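N-isopropylammelide isopropylaminohydrolase (Burkholderia multivorans ATCC 17616, PDB 6NBO) belongs to the amidohydrolase family of TIM-barrel enzymes and holds bound zinc in its barrel. Local coordinates at residues A[113-118]-A[316-321]; A[368-373]-A[383-388]. All coordinates share one frame; numbering follows the deposited sequence.

In the fold
Contact 1 and contact 2 follow one another along the chain, the first closing before the second opens, and their centres lie about 12 Å apart on the same side of the chain's centre. Contact 1 belongs to the barrel domain, where the end of helix 104-117 meets the start of helix 318-328, next to strands 56-66 and 120-128. In contact 2, strand 367-370 pairs antiparallel with strand 387-390, helix 375-381 forming most of the connection between them. Arg-385 of contact 2 makes the polar link, reaching Asp-317 and Ala-118; Leu-116 also packs on Val-388. The pair thus illustrates how the strands after an amidohydrolase barrel are tied back to its helices.

Contact 1 of 2, residues A[113-118]-A[316-321]; sequences RAFLAA and PDMLER
With CG anti to the carbonyl carbon (chi1 -70°) and the chain bent again at chi2 and chi3, Met-318 brings its sulfur to the edge of the Phe-115 ring. SD lies in the ring plane, 3.8 Å from Phe-115 CE1, a Met-aromatic contact made at the rim. Pro-316 takes one face instead: its CA stands 3.8 Å from the centroid of the Phe-115 ring, close to the ring normal, in a CH-pi contact. The proline ring continues onto the helix, where Pro-316 CG meets Ala-114 CB at 3.8 Å, and Trp-73 touches both residues. Further along, Ala-118 CB packs on the carbonyl oxygen of Pro-316 at 3.5 Å.

No direct hydrogen bond crosses between 113-118 and 316-321; one water bridges them. It donates to Ala-118 O at 2.8 Å. Its other donation, to Pro-316 O, is 2.6 Å long. Met-318 N donates to the water in turn, at 2.9 Å. Asp-317 is the N-cap of helix 318-328, its OD1 receiving weak bonds from Leu-319 N and Glu-320 N, while Arg-385 forms a salt bridge with the same oxygen. One barrel helix therefore meets another through an aromatic ring, a proline and a water, and the cap carboxylate, facing a helix N-terminus and an arginine, is probably stabilised as the anion.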
ATOM      1  N   ARG A 113       3.795 -13.009  -3.774  1.00 26.43           N
ATOM      2  CA  ARG A 113       4.390 -14.042  -2.933  1.00 24.43           C
ATOM      3  C   ARG A 113       5.710 -13.577  -2.326  1.00 30.33           C
ATOM      4  O   ARG A 113       6.022 -13.930  -1.181  1.00 27.01           O
ATOM      5  CB  ARG A 113       4.554 -15.331  -3.739  1.00 24.00           C
ATOM      6  CG  ARG A 113       3.259 -16.139  -3.755  1.00 25.13           C
ATOM      7  CD  ARG A 113       3.345 -17.430  -4.545  1.00 31.29           C
ATOM      8  NE  ARG A 113       2.197 -18.277  -4.241  1.00 30.87           N
ATOM      9  CZ  ARG A 113       1.725 -19.212  -5.049  1.00 35.59           C
ATOM     10  NH1 ARG A 113       2.301 -19.425  -6.223  1.00 35.80           N
ATOM     11  NH2 ARG A 113       0.674 -19.932  -4.682  1.00 37.27           N
ATOM     12  N   ALA A 114       6.491 -12.777  -3.059  1.00 23.09           N
ATOM     13  CA  ALA A 114       7.707 -12.209  -2.476  1.00 26.33           C
ATOM     14  C   ALA A 114       7.373 -11.221  -1.361  1.00 20.16           C
ATOM     15  O   ALA A 114       8.082 -11.157  -0.343  1.00 21.96           O
ATOM     16  CB  ALA A 114       8.549 -11.521  -3.559  1.00 24.03           C
ATOM     17  N   PHE A 115       6.325 -10.420  -1.547  1.00 24.24           N
ATOM     18  CA  PHE A 115       5.837  -9.579  -0.457  1.00 23.58           C
ATOM     19  C   PHE A 115       5.535 -10.423   0.783  1.00 24.42           C
ATOM     20  O   PHE A 115       6.011 -10.128   1.886  1.00 22.44           O
ATOM     21  CB  PHE A 115       4.587  -8.821  -0.910  1.00 19.28           C
ATOM     22  CG  PHE A 115       4.873  -7.469  -1.552  1.00 24.36           C
ATOM     23  CD1 PHE A 115       5.311  -6.398  -0.782  1.00 23.50           C
ATOM     24  CD2 PHE A 115       4.670  -7.269  -2.911  1.00 21.86           C
ATOM     25  CE1 PHE A 115       5.546  -5.149  -1.350  1.00 22.76           C
ATOM     26  CE2 PHE A 115       4.908  -6.006  -3.498  1.00 23.01           C
ATOM     27  CZ  PHE A 115       5.352  -4.957  -2.714  1.00 25.11           C
ATOM     28  N   LEU A 116       4.763 -11.494   0.607  1.00 24.59           N
ATOM     29  CA  LEU A 116       4.416 -12.371   1.728  1.00 25.50           C
ATOM     30  C   LEU A 116       5.662 -12.935   2.404  1.00 23.94           C
ATOM     31  O   LEU A 116       5.778 -12.904   3.636  1.00 23.99           O
ATOM     32  CB  LEU A 116       3.510 -13.503   1.246  1.00 25.46           C
ATOM     33  CG  LEU A 116       2.973 -14.442   2.341  1.00 23.53           C
ATOM     34  CD1 LEU A 116       2.175 -13.656   3.412  1.00 21.70           C
ATOM     35  CD2 LEU A 116       2.126 -15.534   1.731  1.00 24.09           C
ATOM     36  N   ALA A 117       6.623 -13.432   1.617  1.00 22.59           N
ATOM     37  CA  ALA A 117       7.827 -14.013   2.209  1.00 24.90           C
ATOM     38  C   ALA A 117       8.611 -12.989   3.026  1.00 28.90           C
ATOM     39  O   ALA A 117       9.312 -13.352   3.982  1.00 26.72           O
ATOM     40  CB  ALA A 117       8.723 -14.606   1.115  1.00 27.72           C
ATOM     41  N   ALA A 118       8.528 -11.716   2.652  1.00 22.44           N
ATOM     42  CA  ALA A 118       9.159 -10.625   3.384  1.00 23.28           C
ATOM     43  C   ALA A 118       8.225  -9.989   4.414  1.00 24.63           C
ATOM     44  O   ALA A 118       8.506  -8.879   4.889  1.00 23.15           O
ATOM     45  CB  ALA A 118       9.657  -9.549   2.404  1.00 25.51           C
ATOM     46  N   PRO A 316       9.946  -6.002  -2.493  1.00 23.51           N
ATOM     47  CA  PRO A 316       8.887  -6.565  -1.636  1.00 21.49           C
ATOM     48  C   PRO A 316       9.151  -6.401  -0.147  1.00 25.07           C
ATOM     49  O   PRO A 316       8.339  -6.863   0.656  1.00 21.69           O
ATOM     50  CB  PRO A 316       8.874  -8.055  -2.027  1.00 23.63           C
ATOM     51  CG  PRO A 316      10.241  -8.326  -2.547  1.00 31.94           C
ATOM     52  CD  PRO A 316      10.742  -7.039  -3.172  1.00 26.07           C
ATOM     53  N   ASP A 317      10.261  -5.779   0.250  1.00 21.73           N
ATOM     54  CA  ASP A 317      10.583  -5.574   1.665  1.00 25.42           C
ATOM     55  C   ASP A 317      10.029  -4.216   2.104  1.00 21.67           C
ATOM     56  O   ASP A 317      10.628  -3.176   1.826  1.00 23.10           O
ATOM     57  CB  ASP A 317      12.097  -5.655   1.867  1.00 24.47           C
ATOM     58  CG  ASP A 317      12.486  -5.644   3.327  1.00 25.12           C
ATOM     59  OD1 ASP A 317      11.634  -5.277   4.154  1.00 23.96           O
ATOM     60  OD2 ASP A 317      13.627  -6.007   3.661  1.00 26.98           O
ATOM     61  N   MET A 318       8.893  -4.211   2.821  1.00 18.71           N
ATOM     62  CA  MET A 318       8.329  -2.932   3.245  1.00 19.74           C
ATOM     63  C   MET A 318       9.142  -2.280   4.349  1.00 21.90           C
ATOM     64  O   MET A 318       9.004  -1.071   4.560  1.00 23.86           O
ATOM     65  CB  MET A 318       6.874  -3.083   3.699  1.00 20.82           C
ATOM     66  CG  MET A 318       5.893  -3.388   2.549  1.00 26.02           C
ATOM     67  SD  MET A 318       6.081  -2.276   1.141  1.00 23.98           S
ATOM     68  CE  MET A 318       5.567  -0.718   1.880  1.00 19.62           C
ATOM     69  N   LEU A 319       9.985  -3.036   5.057  1.00 18.77           N
ATOM     70  CA  LEU A 319      10.915  -2.382   5.974  1.00 22.14           C
ATOM     71  C   LEU A 319      11.881  -1.499   5.199  1.00 23.64           C
ATOM     72  O   LEU A 319      12.250  -0.412   5.659  1.00 22.51           O
ATOM     73  CB  LEU A 319      11.684  -3.414   6.808  1.00 23.54           C
ATOM     74  CG  LEU A 319      10.888  -4.191   7.861  1.00 23.77           C
ATOM     75  CD1 LEU A 319      11.815  -5.057   8.730  1.00 23.02           C
ATOM     76  CD2 LEU A 319      10.066  -3.217   8.720  1.00 23.98           C
ATOM     77  N   GLU A 320      12.298  -1.946   4.008  1.00 24.84           N
ATOM     78  CA  GLU A 320      13.168  -1.111   3.190  1.00 22.49           C
ATOM     79  C   GLU A 320      12.448   0.151   2.736  1.00 20.99           C
ATOM     80  O   GLU A 320      13.056   1.227   2.657  1.00 21.98           O
ATOM     81  CB  GLU A 320      13.685  -1.893   1.984  1.00 23.59           C
ATOM     82  CG  GLU A 320      14.671  -1.092   1.152  1.00 23.57           C
ATOM     83  CD  GLU A 320      15.499  -1.990   0.271  1.00 29.80           C
ATOM     84  OE1 GLU A 320      15.201  -2.073  -0.935  1.00 25.59           O
ATOM     85  OE2 GLU A 320      16.425  -2.639   0.799  1.00 26.65           O
ATOM     86  N   ARG A 321      11.159   0.044   2.409  1.00 22.05           N
ATOM     87  CA  ARG A 321      10.427   1.249   2.023  1.00 22.45           C
ATOM     88  C   ARG A 321      10.317   2.216   3.196  1.00 22.20           C
ATOM     89  O   ARG A 321      10.436   3.439   3.023  1.00 23.04           O
ATOM     90  CB  ARG A 321       9.041   0.877   1.489  1.00 28.17           C
ATOM     91  CG  ARG A 321       8.238   2.065   0.941  1.00 27.30           C
ATOM     92  CD  ARG A 321       9.015   2.859  -0.094  1.00 28.72           C
ATOM     93  NE  ARG A 321       9.686   2.024  -1.096  1.00 26.81           N
ATOM     94  CZ  ARG A 321      10.280   2.509  -2.185  1.00 29.71           C
ATOM     95  NH1 ARG A 321      10.262   3.813  -2.427  1.00 30.07           N
ATOM     96  NH2 ARG A 321      10.882   1.696  -3.035  1.00 29.42           N
TER
HETATM   97  O   HOH W   1       7.652  -6.784   3.180  1.00 23.88           O

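Contact 2 of 2, residues A[368-373]-A[383-388]; sequences VLVDAM and PVRRLV
This contact is an antiparallel strand pairing, 367-370 with 387-390, beside strand 56-66, to which Val-368 and Val-370 bond through Leu-58 and Ile-56. Leu-369 and Leu-387 form a hydrogen-bonded pair: Leu-369 N donates to Leu-387 O at 3.0 Å, nearly straight and in the carbonyl plane. Val-368 and Val-388 follow as a non-hydrogen-bonded pair. Arg-386 N donates to Leu-369 O at 2.9 Å, less straight (132°) and tilted from the carbonyl plane; a water also links Asp-371 N to Val-384 O.

The two leucine side chains run side by side on one face, Leu-369 CD1 lying 3.9 Å from Leu-387 CD2. Val-368 is on the other face; with CG1 anti to the backbone N (chi1 179°), this methyl meets Arg-385 CD at 3.4 Å. Pro-383 CG presses on Val-370 CB at 3.6 Å.

Bends at chi2 and chi3 fold Arg-385 back on its own segment, where NE (2.9 Å) and NH2 (2.8 Å) grip Pro-383 O side-on, the oxygen lying in the guanidinium plane. NE comes nearly along the C=O axis (161°), whereas NH2 stands above the carbonyl plane. NH1, besides bridging to Asp-317, probably donates to Ala-118 O. Gripped through all three nitrogens, the buried guanidinium is fixed in rotation and its charge probably balanced by Asp-317, while its CD methylene packs against CG1 of both Val-368 and Val-370.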
ATOM      1  N   VAL A 368       5.171 -11.111  12.226  1.00 25.78           N
ATOM      2  CA  VAL A 368       6.455 -11.139  11.532  1.00 20.76           C
ATOM      3  C   VAL A 368       7.534 -11.014  12.594  1.00 23.46           C
ATOM      4  O   VAL A 368       7.552 -10.031  13.343  1.00 26.85           O
ATOM      5  CB  VAL A 368       6.550 -10.003  10.497  1.00 24.53           C
ATOM      6  CG1 VAL A 368       7.911 -10.005   9.767  1.00 22.29           C
ATOM      7  CG2 VAL A 368       5.399 -10.105   9.508  1.00 23.35           C
ATOM      8  N   LEU A 369       8.415 -12.016  12.690  1.00 24.98           N
ATOM      9  CA  LEU A 369       9.495 -11.991  13.670  1.00 26.85           C
ATOM     10  C   LEU A 369      10.787 -11.568  12.989  1.00 30.33           C
ATOM     11  O   LEU A 369      11.114 -12.087  11.916  1.00 27.74           O
ATOM     12  CB  LEU A 369       9.694 -13.360  14.327  1.00 24.03           C
ATOM     13  CG  LEU A 369       8.489 -13.963  15.049  1.00 26.64           C
ATOM     14  CD1 LEU A 369       8.940 -15.193  15.840  1.00 25.52           C
ATOM     15  CD2 LEU A 369       7.826 -12.924  15.947  1.00 27.78           C
ATOM     16  N   VAL A 370      11.527 -10.645  13.620  1.00 25.95           N
ATOM     17  CA  VAL A 370      12.839 -10.215  13.127  1.00 25.62           C
ATOM     18  C   VAL A 370      13.821 -10.122  14.284  1.00 28.62           C
ATOM     19  O   VAL A 370      13.454  -9.721  15.397  1.00 28.43           O
ATOM     20  CB  VAL A 370      12.777  -8.858  12.379  1.00 24.81           C
ATOM     21  CG1 VAL A 370      12.032  -9.018  11.086  1.00 25.67           C
ATOM     22  CG2 VAL A 370      12.157  -7.768  13.248  1.00 26.54           C
ATOM     23  N   ASP A 371      15.077 -10.500  14.021  1.00 25.97           N
ATOM     24  CA  ASP A 371      16.149 -10.379  15.009  1.00 27.20           C
ATOM     25  C   ASP A 371      16.682  -8.954  14.939  1.00 34.49           C
ATOM     26  O   ASP A 371      17.534  -8.634  14.105  1.00 31.48           O
ATOM     27  CB  ASP A 371      17.259 -11.397  14.751  1.00 42.28           C
ATOM     28  CG  ASP A 371      18.458 -11.235  15.707  1.00 60.25           C
ATOM     29  OD1 ASP A 371      18.331 -10.517  16.725  1.00 63.03           O
ATOM     30  OD2 ASP A 371      19.535 -11.822  15.437  1.00 61.61           O
ATOM     31  N   ALA A 372      16.170  -8.092  15.815  1.00 32.98           N
ATOM     32  CA  ALA A 372      16.627  -6.717  15.936  1.00 28.06           C
ATOM     33  C   ALA A 372      16.440  -6.291  17.382  1.00 31.21           C
ATOM     34  O   ALA A 372      15.506  -6.733  18.055  1.00 32.28           O
ATOM     35  CB  ALA A 372      15.864  -5.771  15.001  1.00 25.62           C
ATOM     36  N   MET A 373      17.338  -5.430  17.856  1.00 31.12           N
ATOM     37  CA  MET A 373      17.241  -4.961  19.233  1.00 34.14           C
ATOM     38  C   MET A 373      16.126  -3.936  19.388  1.00 33.59           C
ATOM     39  O   MET A 373      15.448  -3.908  20.417  1.00 34.25           O
ATOM     40  CB  MET A 373      18.580  -4.381  19.692  1.00 33.83           C
ATOM     41  N   PRO A 383      16.413  -6.776   8.820  1.00 27.57           N
ATOM     42  CA  PRO A 383      16.767  -8.184   9.031  1.00 22.49           C
ATOM     43  C   PRO A 383      15.780  -9.115   8.339  1.00 25.96           C
ATOM     44  O   PRO A 383      14.607  -8.787   8.164  1.00 25.29           O
ATOM     45  CB  PRO A 383      16.713  -8.343  10.560  1.00 23.88           C
ATOM     46  CG  PRO A 383      15.783  -7.299  11.020  1.00 25.04           C
ATOM     47  CD  PRO A 383      15.968  -6.127  10.069  1.00 31.41           C
ATOM     48  N   VAL A 384      16.276 -10.290   7.941  1.00 24.51           N
ATOM     49  CA  VAL A 384      15.419 -11.272   7.285  1.00 28.70           C
ATOM     50  C   VAL A 384      14.220 -11.563   8.174  1.00 24.56           C
ATOM     51  O   VAL A 384      14.324 -11.537   9.404  1.00 28.56           O
ATOM     52  CB  VAL A 384      16.218 -12.555   6.982  1.00 29.82           C
ATOM     53  CG1 VAL A 384      16.639 -13.245   8.273  1.00 39.40           C
ATOM     54  CG2 VAL A 384      15.410 -13.510   6.116  1.00 30.64           C
ATOM     55  N   ARG A 385      13.056 -11.786   7.560  1.00 24.62           N
ATOM     56  CA  ARG A 385      11.901 -12.204   8.353  1.00 23.88           C
ATOM     57  C   ARG A 385      12.131 -13.643   8.798  1.00 25.03           C
ATOM     58  O   ARG A 385      12.040 -14.579   7.993  1.00 27.78           O
ATOM     59  CB  ARG A 385      10.597 -12.089   7.564  1.00 22.71           C
ATOM     60  CG  ARG A 385      10.369 -10.780   6.840  1.00 24.88           C
ATOM     61  CD  ARG A 385      10.613  -9.544   7.705  1.00 23.58           C
ATOM     62  NE  ARG A 385      11.863  -8.864   7.364  1.00 25.73           N
ATOM     63  CZ  ARG A 385      11.967  -7.917   6.431  1.00 24.46           C
ATOM     64  NH1 ARG A 385      10.903  -7.537   5.735  1.00 23.09           N
ATOM     65  NH2 ARG A 385      13.142  -7.347   6.196  1.00 22.10           N
ATOM     66  N   ARG A 386      12.453 -13.831  10.073  1.00 24.26           N
ATOM     67  CA  ARG A 386      12.694 -15.182  10.562  1.00 26.01           C
ATOM     68  C   ARG A 386      11.438 -16.042  10.458  1.00 27.19           C
ATOM     69  O   ARG A 386      11.514 -17.233  10.124  1.00 26.75           O
ATOM     70  CB  ARG A 386      13.183 -15.137  12.003  1.00 28.63           C
ATOM     71  CG  ARG A 386      13.533 -16.527  12.506  1.00 45.67           C
ATOM     72  CD  ARG A 386      13.473 -16.599  13.999  1.00 54.96           C
ATOM     73  NE  ARG A 386      14.522 -15.798  14.609  1.00 59.85           N
ATOM     74  CZ  ARG A 386      14.533 -15.464  15.891  1.00 73.39           C
ATOM     75  NH1 ARG A 386      13.542 -15.862  16.682  1.00 73.84           N
ATOM     76  NH2 ARG A 386      15.525 -14.729  16.377  1.00 74.41           N
ATOM     77  N   LEU A 387      10.279 -15.451  10.723  1.00 26.30           N
ATOM     78  CA  LEU A 387       8.997 -16.146  10.707  1.00 25.73           C
ATOM     79  C   LEU A 387       7.943 -15.193  10.179  1.00 26.44           C
ATOM     80  O   LEU A 387       7.917 -14.025  10.566  1.00 28.19           O
ATOM     81  CB  LEU A 387       8.587 -16.619  12.109  1.00 25.73           C
ATOM     82  CG  LEU A 387       7.250 -17.370  12.191  1.00 28.51           C
ATOM     83  CD1 LEU A 387       7.359 -18.713  11.480  1.00 28.53           C
ATOM     84  CD2 LEU A 387       6.831 -17.577  13.637  1.00 27.59           C
ATOM     85  N   VAL A 388       7.090 -15.677   9.280  1.00 24.72           N
ATOM     86  CA  VAL A 388       5.906 -14.935   8.866  1.00 24.18           C
ATOM     87  C   VAL A 388       4.711 -15.832   9.137  1.00 27.09           C
ATOM     88  O   VAL A 388       4.671 -16.984   8.682  1.00 24.85           O
ATOM     89  CB  VAL A 388       5.953 -14.495   7.391  1.00 26.27           C
ATOM     90  CG1 VAL A 388       4.708 -13.674   7.049  1.00 22.45           C
ATOM     91  CG2 VAL A 388       7.215 -13.666   7.110  1.00 24.17           C
TER
HETATM   92  O   HOH W   2      15.893 -11.710  11.536  1.00 27.82           O